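Local coordinates for protein glutamate--cysteine ligase GshA (Methylobacillus flagellatus KT, PDB 3K1T) that probably acts as a ligase that joins glutamate to cysteine, the first step of glutathione synthesis, at residues R163-D167 / N168-C172; R266-Y269 / A270-G273; P399-F402 / Y403-V407. One frame throughout, in Å; residues are numbered along the deposited sequence.

Contact 1 (R163-D167 / N168-C172); sequences RLELD and NFDSC
Leu166 and Phe169 face each other as an antiparallel hydrogen-bonded pair, their CA atoms 5.0 Å apart, where the chain reverses through a type II turn with Asp167 and Asn168 at its corners. Leu166 N gives a nearly straight bond of 3.0 Å to Phe169 O, while the return bond from Phe169 N to Leu166 O is weak. Asn168 takes the positive phi (50°) that the second corner of such a turn requires. Further from the turn, Arg163 meets Asp170 side-on in a salt bridge: Arg163 NE reaches Asp170 OD2 at 2.9 Å and Arg163 NH2 reaches Asp170 OD1 at 2.7 Å, on the syn sides of both oxygens and with the two flat groups nearly coplanar. The bend of the arginine at chi3 (71°) brings this edge round to the acid. In one of two modelled positions of Glu165, its OE2 also comes close to Asp170 OD2. One water joins Leu164 O to Ser171 N, and another joins Arg163 NH2 to Cys172 O. Leu166 and Phe169 touch through their CB atoms, 4.1 Å apart, and both side chains reach Arg130 on strand 128-133. The whole is a tight beta hairpin with a two-residue loop, the type II turn, at one end of the mixed sheet.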
loop_
_atom_site.group_PDB
_atom_site.type_symbol
_atom_site.label_atom_id
_atom_site.label_comp_id
_atom_site.label_asym_id
_atom_site.label_seq_id
_atom_site.Cartn_x
_atom_site.Cartn_y
_atom_site.Cartn_z
ATOM N N ARG A 163 30.188 -5.383 13.077
ATOM C CA ARG A 163 28.900 -5.876 12.610
ATOM C C ARG A 163 28.242 -6.723 13.700
ATOM O O ARG A 163 28.921 -7.437 14.463
ATOM C CB ARG A 163 29.119 -6.720 11.356
ATOM C CG ARG A 163 29.807 -5.973 10.207
ATOM C CD ARG A 163 29.843 -6.857 8.926
ATOM N NE ARG A 163 28.505 -7.003 8.332
ATOM C CZ ARG A 163 27.903 -6.081 7.578
ATOM N NH1 ARG A 163 28.485 -4.925 7.320
ATOM N NH2 ARG A 163 26.680 -6.312 7.089
ATOM N N LEU A 164 26.921 -6.677 13.768
ATOM C CA LEU A 164 26.175 -7.614 14.600
ATOM C C LEU A 164 25.788 -8.831 13.772
ATOM O O LEU A 164 25.307 -8.675 12.655
ATOM C CB LEU A 164 24.921 -6.971 15.161
ATOM C CG LEU A 164 25.121 -5.761 16.053
ATOM C CD1 LEU A 164 23.725 -5.404 16.680
ATOM C CD2 LEU A 164 26.224 -6.003 17.150
ATOM N N GLU A 165 25.989 -10.022 14.329
ATOM C CA GLU A 165 25.668 -11.265 13.650
ATOM C C GLU A 165 24.930 -12.243 14.581
ATOM O O GLU A 165 24.971 -12.106 15.836
ATOM C CB GLU A 165 26.962 -11.884 13.094
ATOM C CG GLU A 165 27.414 -11.236 11.743
ATOM C CD GLU A 165 28.902 -11.317 11.521
ATOM O OE1 GLU A 165 29.555 -12.094 12.263
ATOM O OE2 GLU A 165 29.424 -10.601 10.624
ATOM N N LEU A 166 24.256 -13.203 13.960
ATOM C CA LEU A 166 23.702 -14.394 14.633
ATOM C C LEU A 166 24.262 -15.592 13.867
ATOM O O LEU A 166 24.997 -15.416 12.895
ATOM C CB LEU A 166 22.160 -14.400 14.598
ATOM C CG LEU A 166 21.452 -13.206 15.206
ATOM C CD1 LEU A 166 19.903 -13.301 14.956
ATOM C CD2 LEU A 166 21.798 -13.060 16.693
ATOM N N ASP A 167 23.892 -16.799 14.288
ATOM C CA ASP A 167 24.389 -18.047 13.669
ATOM C C ASP A 167 24.096 -18.041 12.186
ATOM O O ASP A 167 22.933 -17.996 11.786
ATOM C CB ASP A 167 23.686 -19.250 14.323
ATOM C CG ASP A 167 24.101 -20.592 13.708
ATOM O OD1 ASP A 167 25.317 -20.851 13.728
ATOM O OD2 ASP A 167 23.213 -21.368 13.219
ATOM N N ASN A 168 25.140 -18.043 11.365
ATOM C CA ASN A 168 24.963 -18.038 9.924
ATOM C C ASN A 168 23.988 -16.944 9.441
ATOM O O ASN A 168 23.122 -17.185 8.587
ATOM C CB ASN A 168 24.485 -19.447 9.489
ATOM C CG ASN A 168 24.619 -19.686 7.982
ATOM O OD1 ASN A 168 25.446 -19.050 7.314
ATOM N ND2 ASN A 168 23.789 -20.591 7.436
ATOM N N PHE A 169 24.114 -15.727 9.984
ATOM C CA PHE A 169 23.166 -14.660 9.657
ATOM C C PHE A 169 23.831 -13.305 9.817
ATOM O O PHE A 169 24.090 -12.849 10.942
ATOM C CB PHE A 169 21.937 -14.705 10.558
ATOM C CG PHE A 169 20.853 -13.715 10.163
ATOM C CD1 PHE A 169 19.978 -14.012 9.122
ATOM C CD2 PHE A 169 20.706 -12.520 10.841
ATOM C CE1 PHE A 169 18.956 -13.136 8.764
ATOM C CE2 PHE A 169 19.686 -11.625 10.490
ATOM C CZ PHE A 169 18.813 -11.934 9.453
ATOM N N ASP A 170 24.107 -12.672 8.696
ATOM C CA ASP A 170 24.682 -11.336 8.742
ATOM C C ASP A 170 23.779 -10.389 8.001
ATOM O O ASP A 170 23.700 -10.451 6.781
ATOM C CB ASP A 170 26.079 -11.275 8.140
ATOM C CG ASP A 170 26.634 -9.841 8.198
ATOM O OD1 ASP A 170 26.259 -8.997 7.370
ATOM O OD2 ASP A 170 27.383 -9.529 9.108
ATOM N N SER A 171 23.101 -9.496 8.730
ATOM C CA SER A 171 22.136 -8.640 8.083
ATOM C C SER A 171 22.734 -7.406 7.547
ATOM O O SER A 171 23.771 -6.888 7.984
ATOM C CB SER A 171 20.979 -8.248 9.014
ATOM O OG SER A 171 21.450 -7.469 10.095
ATOM N N CYS A 172 21.959 -6.873 6.640
ATOM C CA CYS A 172 22.237 -5.689 5.923
ATOM C C CYS A 172 21.936 -4.441 6.879
ATOM O O CYS A 172 22.693 -3.465 7.007
ATOM C CB CYS A 172 21.356 -5.854 4.613
ATOM S SG CYS A 172 21.252 -7.716 3.729
HETATM O O HOH W 1 25.524 -3.854 5.741
HETATM O O HOH W 2 22.914 -9.421 11.498
#

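Contact 2 (R266-Y269 / A270-G273); sequences RRKY and AEYG
Lys268 and Glu271 stand one turn apart in the last two turns of helix 251-272, where Ala270 N, Glu271 N and Tyr272 N bond in regular i to i+4 fashion to the carbonyls of Arg266, Arg267 and Lys268. Gly273 then leaves helical geometry with a positive phi of 71° and ends the helix in a Schellman motif, a worked case of a C-terminal stop in which glycine easily takes the left-handed conformation.

The side chains of the final turn gather beside Lys268. Its chain bends at chi2 (-73°), which turns the outer part toward the C-terminal end of the helix so that it runs alongside Glu271, both pointing the same way. Lys268 NZ donates to Glu271 OE1 at 2.8 Å, a salt bridge that approaches on the syn side but well out of the carboxylate plane. Glu271 itself is extended, and its CG lies 4.0 Å above one face of the Tyr272 ring, toward the rim. That ring also runs beside the lysine: Tyr272 CE2 lies 4.1 Å from Lys268 CD, while Tyr272 CD2 brings the ring edge to 3.4 Å from Lys268 O.

The ammonium group has a second acidic mate, Asp229, whose OD2 also receives a hydrogen bond from Tyr272 OH. With an alanine at Lys268 the ammonium group and its aliphatic stem are gone, which is likely to leave Glu271 and Asp229 without their shared positive charge and the Tyr272 ring without its neighbour.

Around this helix end the fold supplies loops on more than one flank. Lys268 packs on Trp231 and Tyr236, in the loop between helix 210-226 and strand 237-241, whereas Tyr269 turns to Phe55, edge-to-face, in the connection between strands 45-52 and 57-63; Arg266 rests on Pro278, just ahead of strand 280-285.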
loop_
_atom_site.group_PDB
_atom_site.type_symbol
_atom_site.label_atom_id
_atom_site.label_comp_id
_atom_site.label_asym_id
_atom_site.label_seq_id
_atom_site.Cartn_x
_atom_site.Cartn_y
_atom_site.Cartn_z
ATOM N N ARG A 266 -7.569 28.172 30.165
ATOM C CA ARG A 266 -8.823 28.787 30.548
ATOM C C ARG A 266 -9.372 29.732 29.481
ATOM O O ARG A 266 -10.584 29.710 29.247
ATOM C CB ARG A 266 -8.697 29.561 31.876
ATOM C CG ARG A 266 -8.736 28.698 33.081
ATOM C CD ARG A 266 -9.106 29.531 34.345
ATOM N NE ARG A 266 -8.085 30.530 34.646
ATOM C CZ ARG A 266 -6.943 30.303 35.311
ATOM N NH1 ARG A 266 -6.631 29.103 35.808
ATOM N NH2 ARG A 266 -6.122 31.322 35.517
ATOM N N ARG A 267 -8.519 30.550 28.844
ATOM C CA ARG A 267 -8.978 31.456 27.778
ATOM C C ARG A 267 -9.618 30.693 26.633
ATOM O O ARG A 267 -10.687 31.080 26.110
ATOM C CB ARG A 267 -7.836 32.282 27.197
ATOM C CG ARG A 267 -7.392 33.426 28.030
ATOM C CD ARG A 267 -6.384 34.264 27.266
ATOM N NE ARG A 267 -6.935 34.775 26.012
ATOM C CZ ARG A 267 -6.247 35.496 25.136
ATOM N NH1 ARG A 267 -4.976 35.800 25.360
ATOM N NH2 ARG A 267 -6.829 35.908 24.032
ATOM N N LYS A 268 -8.950 29.609 26.212
ATOM C CA LYS A 268 -9.512 28.782 25.146
ATOM C C LYS A 268 -10.787 28.049 25.556
ATOM O O LYS A 268 -11.734 27.953 24.745
ATOM C CB LYS A 268 -8.443 27.828 24.561
ATOM C CG LYS A 268 -7.469 28.507 23.612
ATOM C CD LYS A 268 -8.131 28.823 22.279
ATOM C CE LYS A 268 -7.330 29.698 21.365
ATOM N NZ LYS A 268 -8.098 30.129 20.152
ATOM N N TYR A 269 -10.853 27.571 26.799
ATOM C CA TYR A 269 -12.043 26.879 27.298
ATOM C C TYR A 269 -13.236 27.848 27.318
ATOM O O TYR A 269 -14.349 27.465 26.941
ATOM C CB TYR A 269 -11.774 26.233 28.668
ATOM C CG TYR A 269 -11.017 24.894 28.639
ATOM C CD1 TYR A 269 -10.286 24.483 27.538
ATOM C CD2 TYR A 269 -11.060 24.042 29.714
ATOM C CE1 TYR A 269 -9.602 23.265 27.538
ATOM C CE2 TYR A 269 -10.402 22.840 29.719
ATOM C CZ TYR A 269 -9.685 22.444 28.615
ATOM O OH TYR A 269 -9.008 21.234 28.614
ATOM N N ALA A 270 -12.980 29.109 27.668
ATOM C CA ALA A 270 -14.028 30.148 27.641
ATOM C C ALA A 270 -14.499 30.421 26.204
ATOM O O ALA A 270 -15.713 30.450 25.932
ATOM C CB ALA A 270 -13.546 31.443 28.336
ATOM N N GLU A 271 -13.545 30.565 25.290
ATOM C CA GLU A 271 -13.842 30.786 23.887
ATOM C C GLU A 271 -14.796 29.696 23.346
ATOM O O GLU A 271 -15.725 30.003 22.602
ATOM C CB GLU A 271 -12.564 30.806 23.066
ATOM C CG GLU A 271 -12.788 31.001 21.555
ATOM C CD GLU A 271 -11.506 31.129 20.741
ATOM O OE1 GLU A 271 -10.403 31.166 21.326
ATOM O OE2 GLU A 271 -11.616 31.213 19.495
ATOM N N TYR A 272 -14.545 28.444 23.703
ATOM C CA TYR A 272 -15.281 27.330 23.133
ATOM C C TYR A 272 -16.400 26.767 24.035
ATOM O O TYR A 272 -17.034 25.798 23.671
ATOM C CB TYR A 272 -14.285 26.248 22.699
ATOM C CG TYR A 272 -13.502 26.656 21.468
ATOM C CD1 TYR A 272 -14.121 26.737 20.213
ATOM C CD2 TYR A 272 -12.162 26.979 21.546
ATOM C CE1 TYR A 272 -13.415 27.105 19.064
ATOM C CE2 TYR A 272 -11.431 27.308 20.407
ATOM C CZ TYR A 272 -12.073 27.388 19.170
ATOM O OH TYR A 272 -11.345 27.745 18.068
ATOM N N GLY A 273 -16.666 27.398 25.177
ATOM C CA GLY A 273 -17.755 26.984 26.071
ATOM C C GLY A 273 -17.523 25.685 26.812
ATOM O O GLY A 273 -18.481 24.968 27.131
#

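Contact 3 (P399-F402 / Y403-V407); sequences PNRF and YAYGV
Arg401, Phe402 and Tyr405 meet near the start of helix 398-421, the long C-terminal helix, and exemplify side-chain packing at i to i+3 and i to i+4 spacing.

The backbone bonds are the regular alpha-helical ones. Tyr403 N, Ala404 N, Tyr405 N and Gly406 N reach back to the carbonyls of Pro399, Asn400, Arg401 and Phe402, and Tyr405 N makes a bond of 2.9 Å to Arg401 O.

Aromatic contact links Phe402 to Tyr405. Their centroids lie 5.0 Å apart with the planes at 61°, an edge-to-face pair in which Tyr405 presents its edge: Tyr405 CD2 sits 3.8 Å above the face of the Phe402 ring, displaced toward the rim.

Carbon contacts join Arg401 to the same tyrosine. The arginine folds at chi2 (87°) and again at chi3 and runs alongside the ring, both side chains pointing the same way, with Arg401 CG over its face in a CH-pi contact, 4.1 Å from the Tyr405 centroid. Ala404 and Val407 pack on Leu22 of helix 13-23, while Tyr405 rests on Leu50 of strand 45-52, placing the helix between other helices and the seven-stranded antiparallel sheet.

Polar interactions mostly reach beyond the helix segment. Arg401 NE forms a salt bridge with Asp396, Asn400 is held by Asp390 N and Ala394 O, and Tyr403 OH bonds to Glu30 on helix 26-40. The phenol of Tyr405 bonds to Asn52 ND2 and also receives a bond from within the helix: Arg401 NH1 donates to Tyr405 OH at 3.3 Å, with the oxygen tilted 20° from the guanidinium plane.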
loop_
_atom_site.group_PDB
_atom_site.type_symbol
_atom_site.label_atom_id
_atom_site.label_comp_id
_atom_site.label_asym_id
_atom_site.label_seq_id
_atom_site.Cartn_x
_atom_site.Cartn_y
_atom_site.Cartn_z
ATOM N N PRO A 399 -16.039 7.084 8.649
ATOM C CA PRO A 399 -14.882 7.229 7.753
ATOM C C PRO A 399 -14.269 8.628 7.772
ATOM O O PRO A 399 -13.085 8.784 7.454
ATOM C CB PRO A 399 -15.438 6.944 6.367
ATOM C CG PRO A 399 -16.827 6.377 6.577
ATOM C CD PRO A 399 -17.278 6.698 7.940
ATOM N N ASN A 400 -15.056 9.615 8.132
ATOM C CA ASN A 400 -14.583 10.997 8.220
ATOM C C ASN A 400 -13.890 11.317 9.552
ATOM O O ASN A 400 -12.847 12.007 9.567
ATOM C CB ASN A 400 -15.738 11.954 7.885
ATOM C CG ASN A 400 -16.137 11.884 6.449
ATOM O OD1 ASN A 400 -15.331 11.518 5.585
ATOM N ND2 ASN A 400 -17.380 12.270 6.147
ATOM N N ARG A 401 -14.408 10.750 10.651
ATOM C CA ARG A 401 -13.723 10.780 11.920
ATOM C C ARG A 401 -12.339 10.139 11.774
ATOM O O ARG A 401 -11.318 10.703 12.239
ATOM C CB ARG A 401 -14.552 10.044 12.986
ATOM C CG ARG A 401 -13.814 9.812 14.353
ATOM C CD ARG A 401 -13.952 10.954 15.293
ATOM N NE ARG A 401 -15.327 11.108 15.799
ATOM C CZ ARG A 401 -15.865 10.488 16.836
ATOM N NH1 ARG A 401 -15.164 9.628 17.555
ATOM N NH2 ARG A 401 -17.139 10.723 17.155
ATOM N N PHE A 402 -12.295 8.957 11.149
ATOM C CA PHE A 402 -11.024 8.222 11.022
ATOM C C PHE A 402 -10.063 8.859 10.037
ATOM O O PHE A 402 -8.844 8.809 10.243
ATOM C CB PHE A 402 -11.267 6.688 10.844
ATOM C CG PHE A 402 -11.521 6.025 12.150
ATOM C CD1 PHE A 402 -12.782 6.087 12.748
ATOM C CD2 PHE A 402 -10.485 5.473 12.870
ATOM C CE1 PHE A 402 -13.012 5.554 13.987
ATOM C CE2 PHE A 402 -10.713 4.921 14.123
ATOM C CZ PHE A 402 -11.973 4.980 14.684
ATOM N N TYR A 403 -10.593 9.520 9.000
ATOM C CA TYR A 403 -9.761 10.330 8.126
ATOM C C TYR A 403 -9.073 11.440 8.942
ATOM O O TYR A 403 -7.838 11.658 8.799
ATOM C CB TYR A 403 -10.523 10.917 6.914
ATOM C CG TYR A 403 -9.650 11.778 6.036
ATOM C CD1 TYR A 403 -8.610 11.222 5.293
ATOM C CD2 TYR A 403 -9.853 13.156 5.933
ATOM C CE1 TYR A 403 -7.795 11.991 4.490
ATOM C CE2 TYR A 403 -9.006 13.958 5.121
ATOM C CZ TYR A 403 -7.973 13.363 4.411
ATOM O OH TYR A 403 -7.132 14.135 3.605
ATOM N N ALA A 404 -9.851 12.129 9.789
ATOM C CA ALA A 404 -9.292 13.161 10.657
ATOM C C ALA A 404 -8.228 12.581 11.609
ATOM O O ALA A 404 -7.175 13.184 11.783
ATOM C CB ALA A 404 -10.399 13.916 11.458
ATOM N N TYR A 405 -8.478 11.409 12.183
ATOM C CA TYR A 405 -7.458 10.765 13.025
ATOM C C TYR A 405 -6.156 10.543 12.222
ATOM O O TYR A 405 -5.037 10.787 12.727
ATOM C CB TYR A 405 -7.950 9.421 13.581
ATOM C CG TYR A 405 -8.994 9.495 14.683
ATOM C CD1 TYR A 405 -9.501 10.700 15.119
ATOM C CD2 TYR A 405 -9.479 8.334 15.290
ATOM C CE1 TYR A 405 -10.468 10.750 16.154
ATOM C CE2 TYR A 405 -10.439 8.383 16.316
ATOM C CZ TYR A 405 -10.920 9.598 16.744
ATOM O OH TYR A 405 -11.874 9.681 17.751
ATOM N N GLY A 406 -6.297 10.052 10.997
ATOM C CA GLY A 406 -5.116 9.782 10.166
ATOM C C GLY A 406 -4.374 11.036 9.730
ATOM O O GLY A 406 -3.147 11.015 9.565
ATOM N N VAL A 407 -5.096 12.142 9.556
ATOM C CA VAL A 407 -4.454 13.427 9.254
ATOM C C VAL A 407 -3.596 13.933 10.459
ATOM O O VAL A 407 -2.403 14.261 10.318
ATOM C CB VAL A 407 -5.485 14.487 8.831
ATOM C CG1 VAL A 407 -4.850 15.899 8.839
ATOM C CG2 VAL A 407 -6.101 14.155 7.455
#

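Followed from the N terminus, the three contacts come in series; none nests in another or crosses it. Contact 1 closes the tight turn of a hairpin at the margin of the mixed sheet. Contact 2 closes no loop beyond the helical turn itself: it finishes helix 251-272 on the opposite side of the chain's centre, its centre about 57 Å from that of contact 1. Contact 3 lies near the start of the C-terminal helix, about 25 Å from contact 2 between centres. Contacts 2 and 3 do not touch, yet both meet the hairpin of strands 45-52 and 57-63 in the seven-stranded antiparallel sheet: residues 266-273 reach its connecting loop, residues 399-407 its strand 45-52.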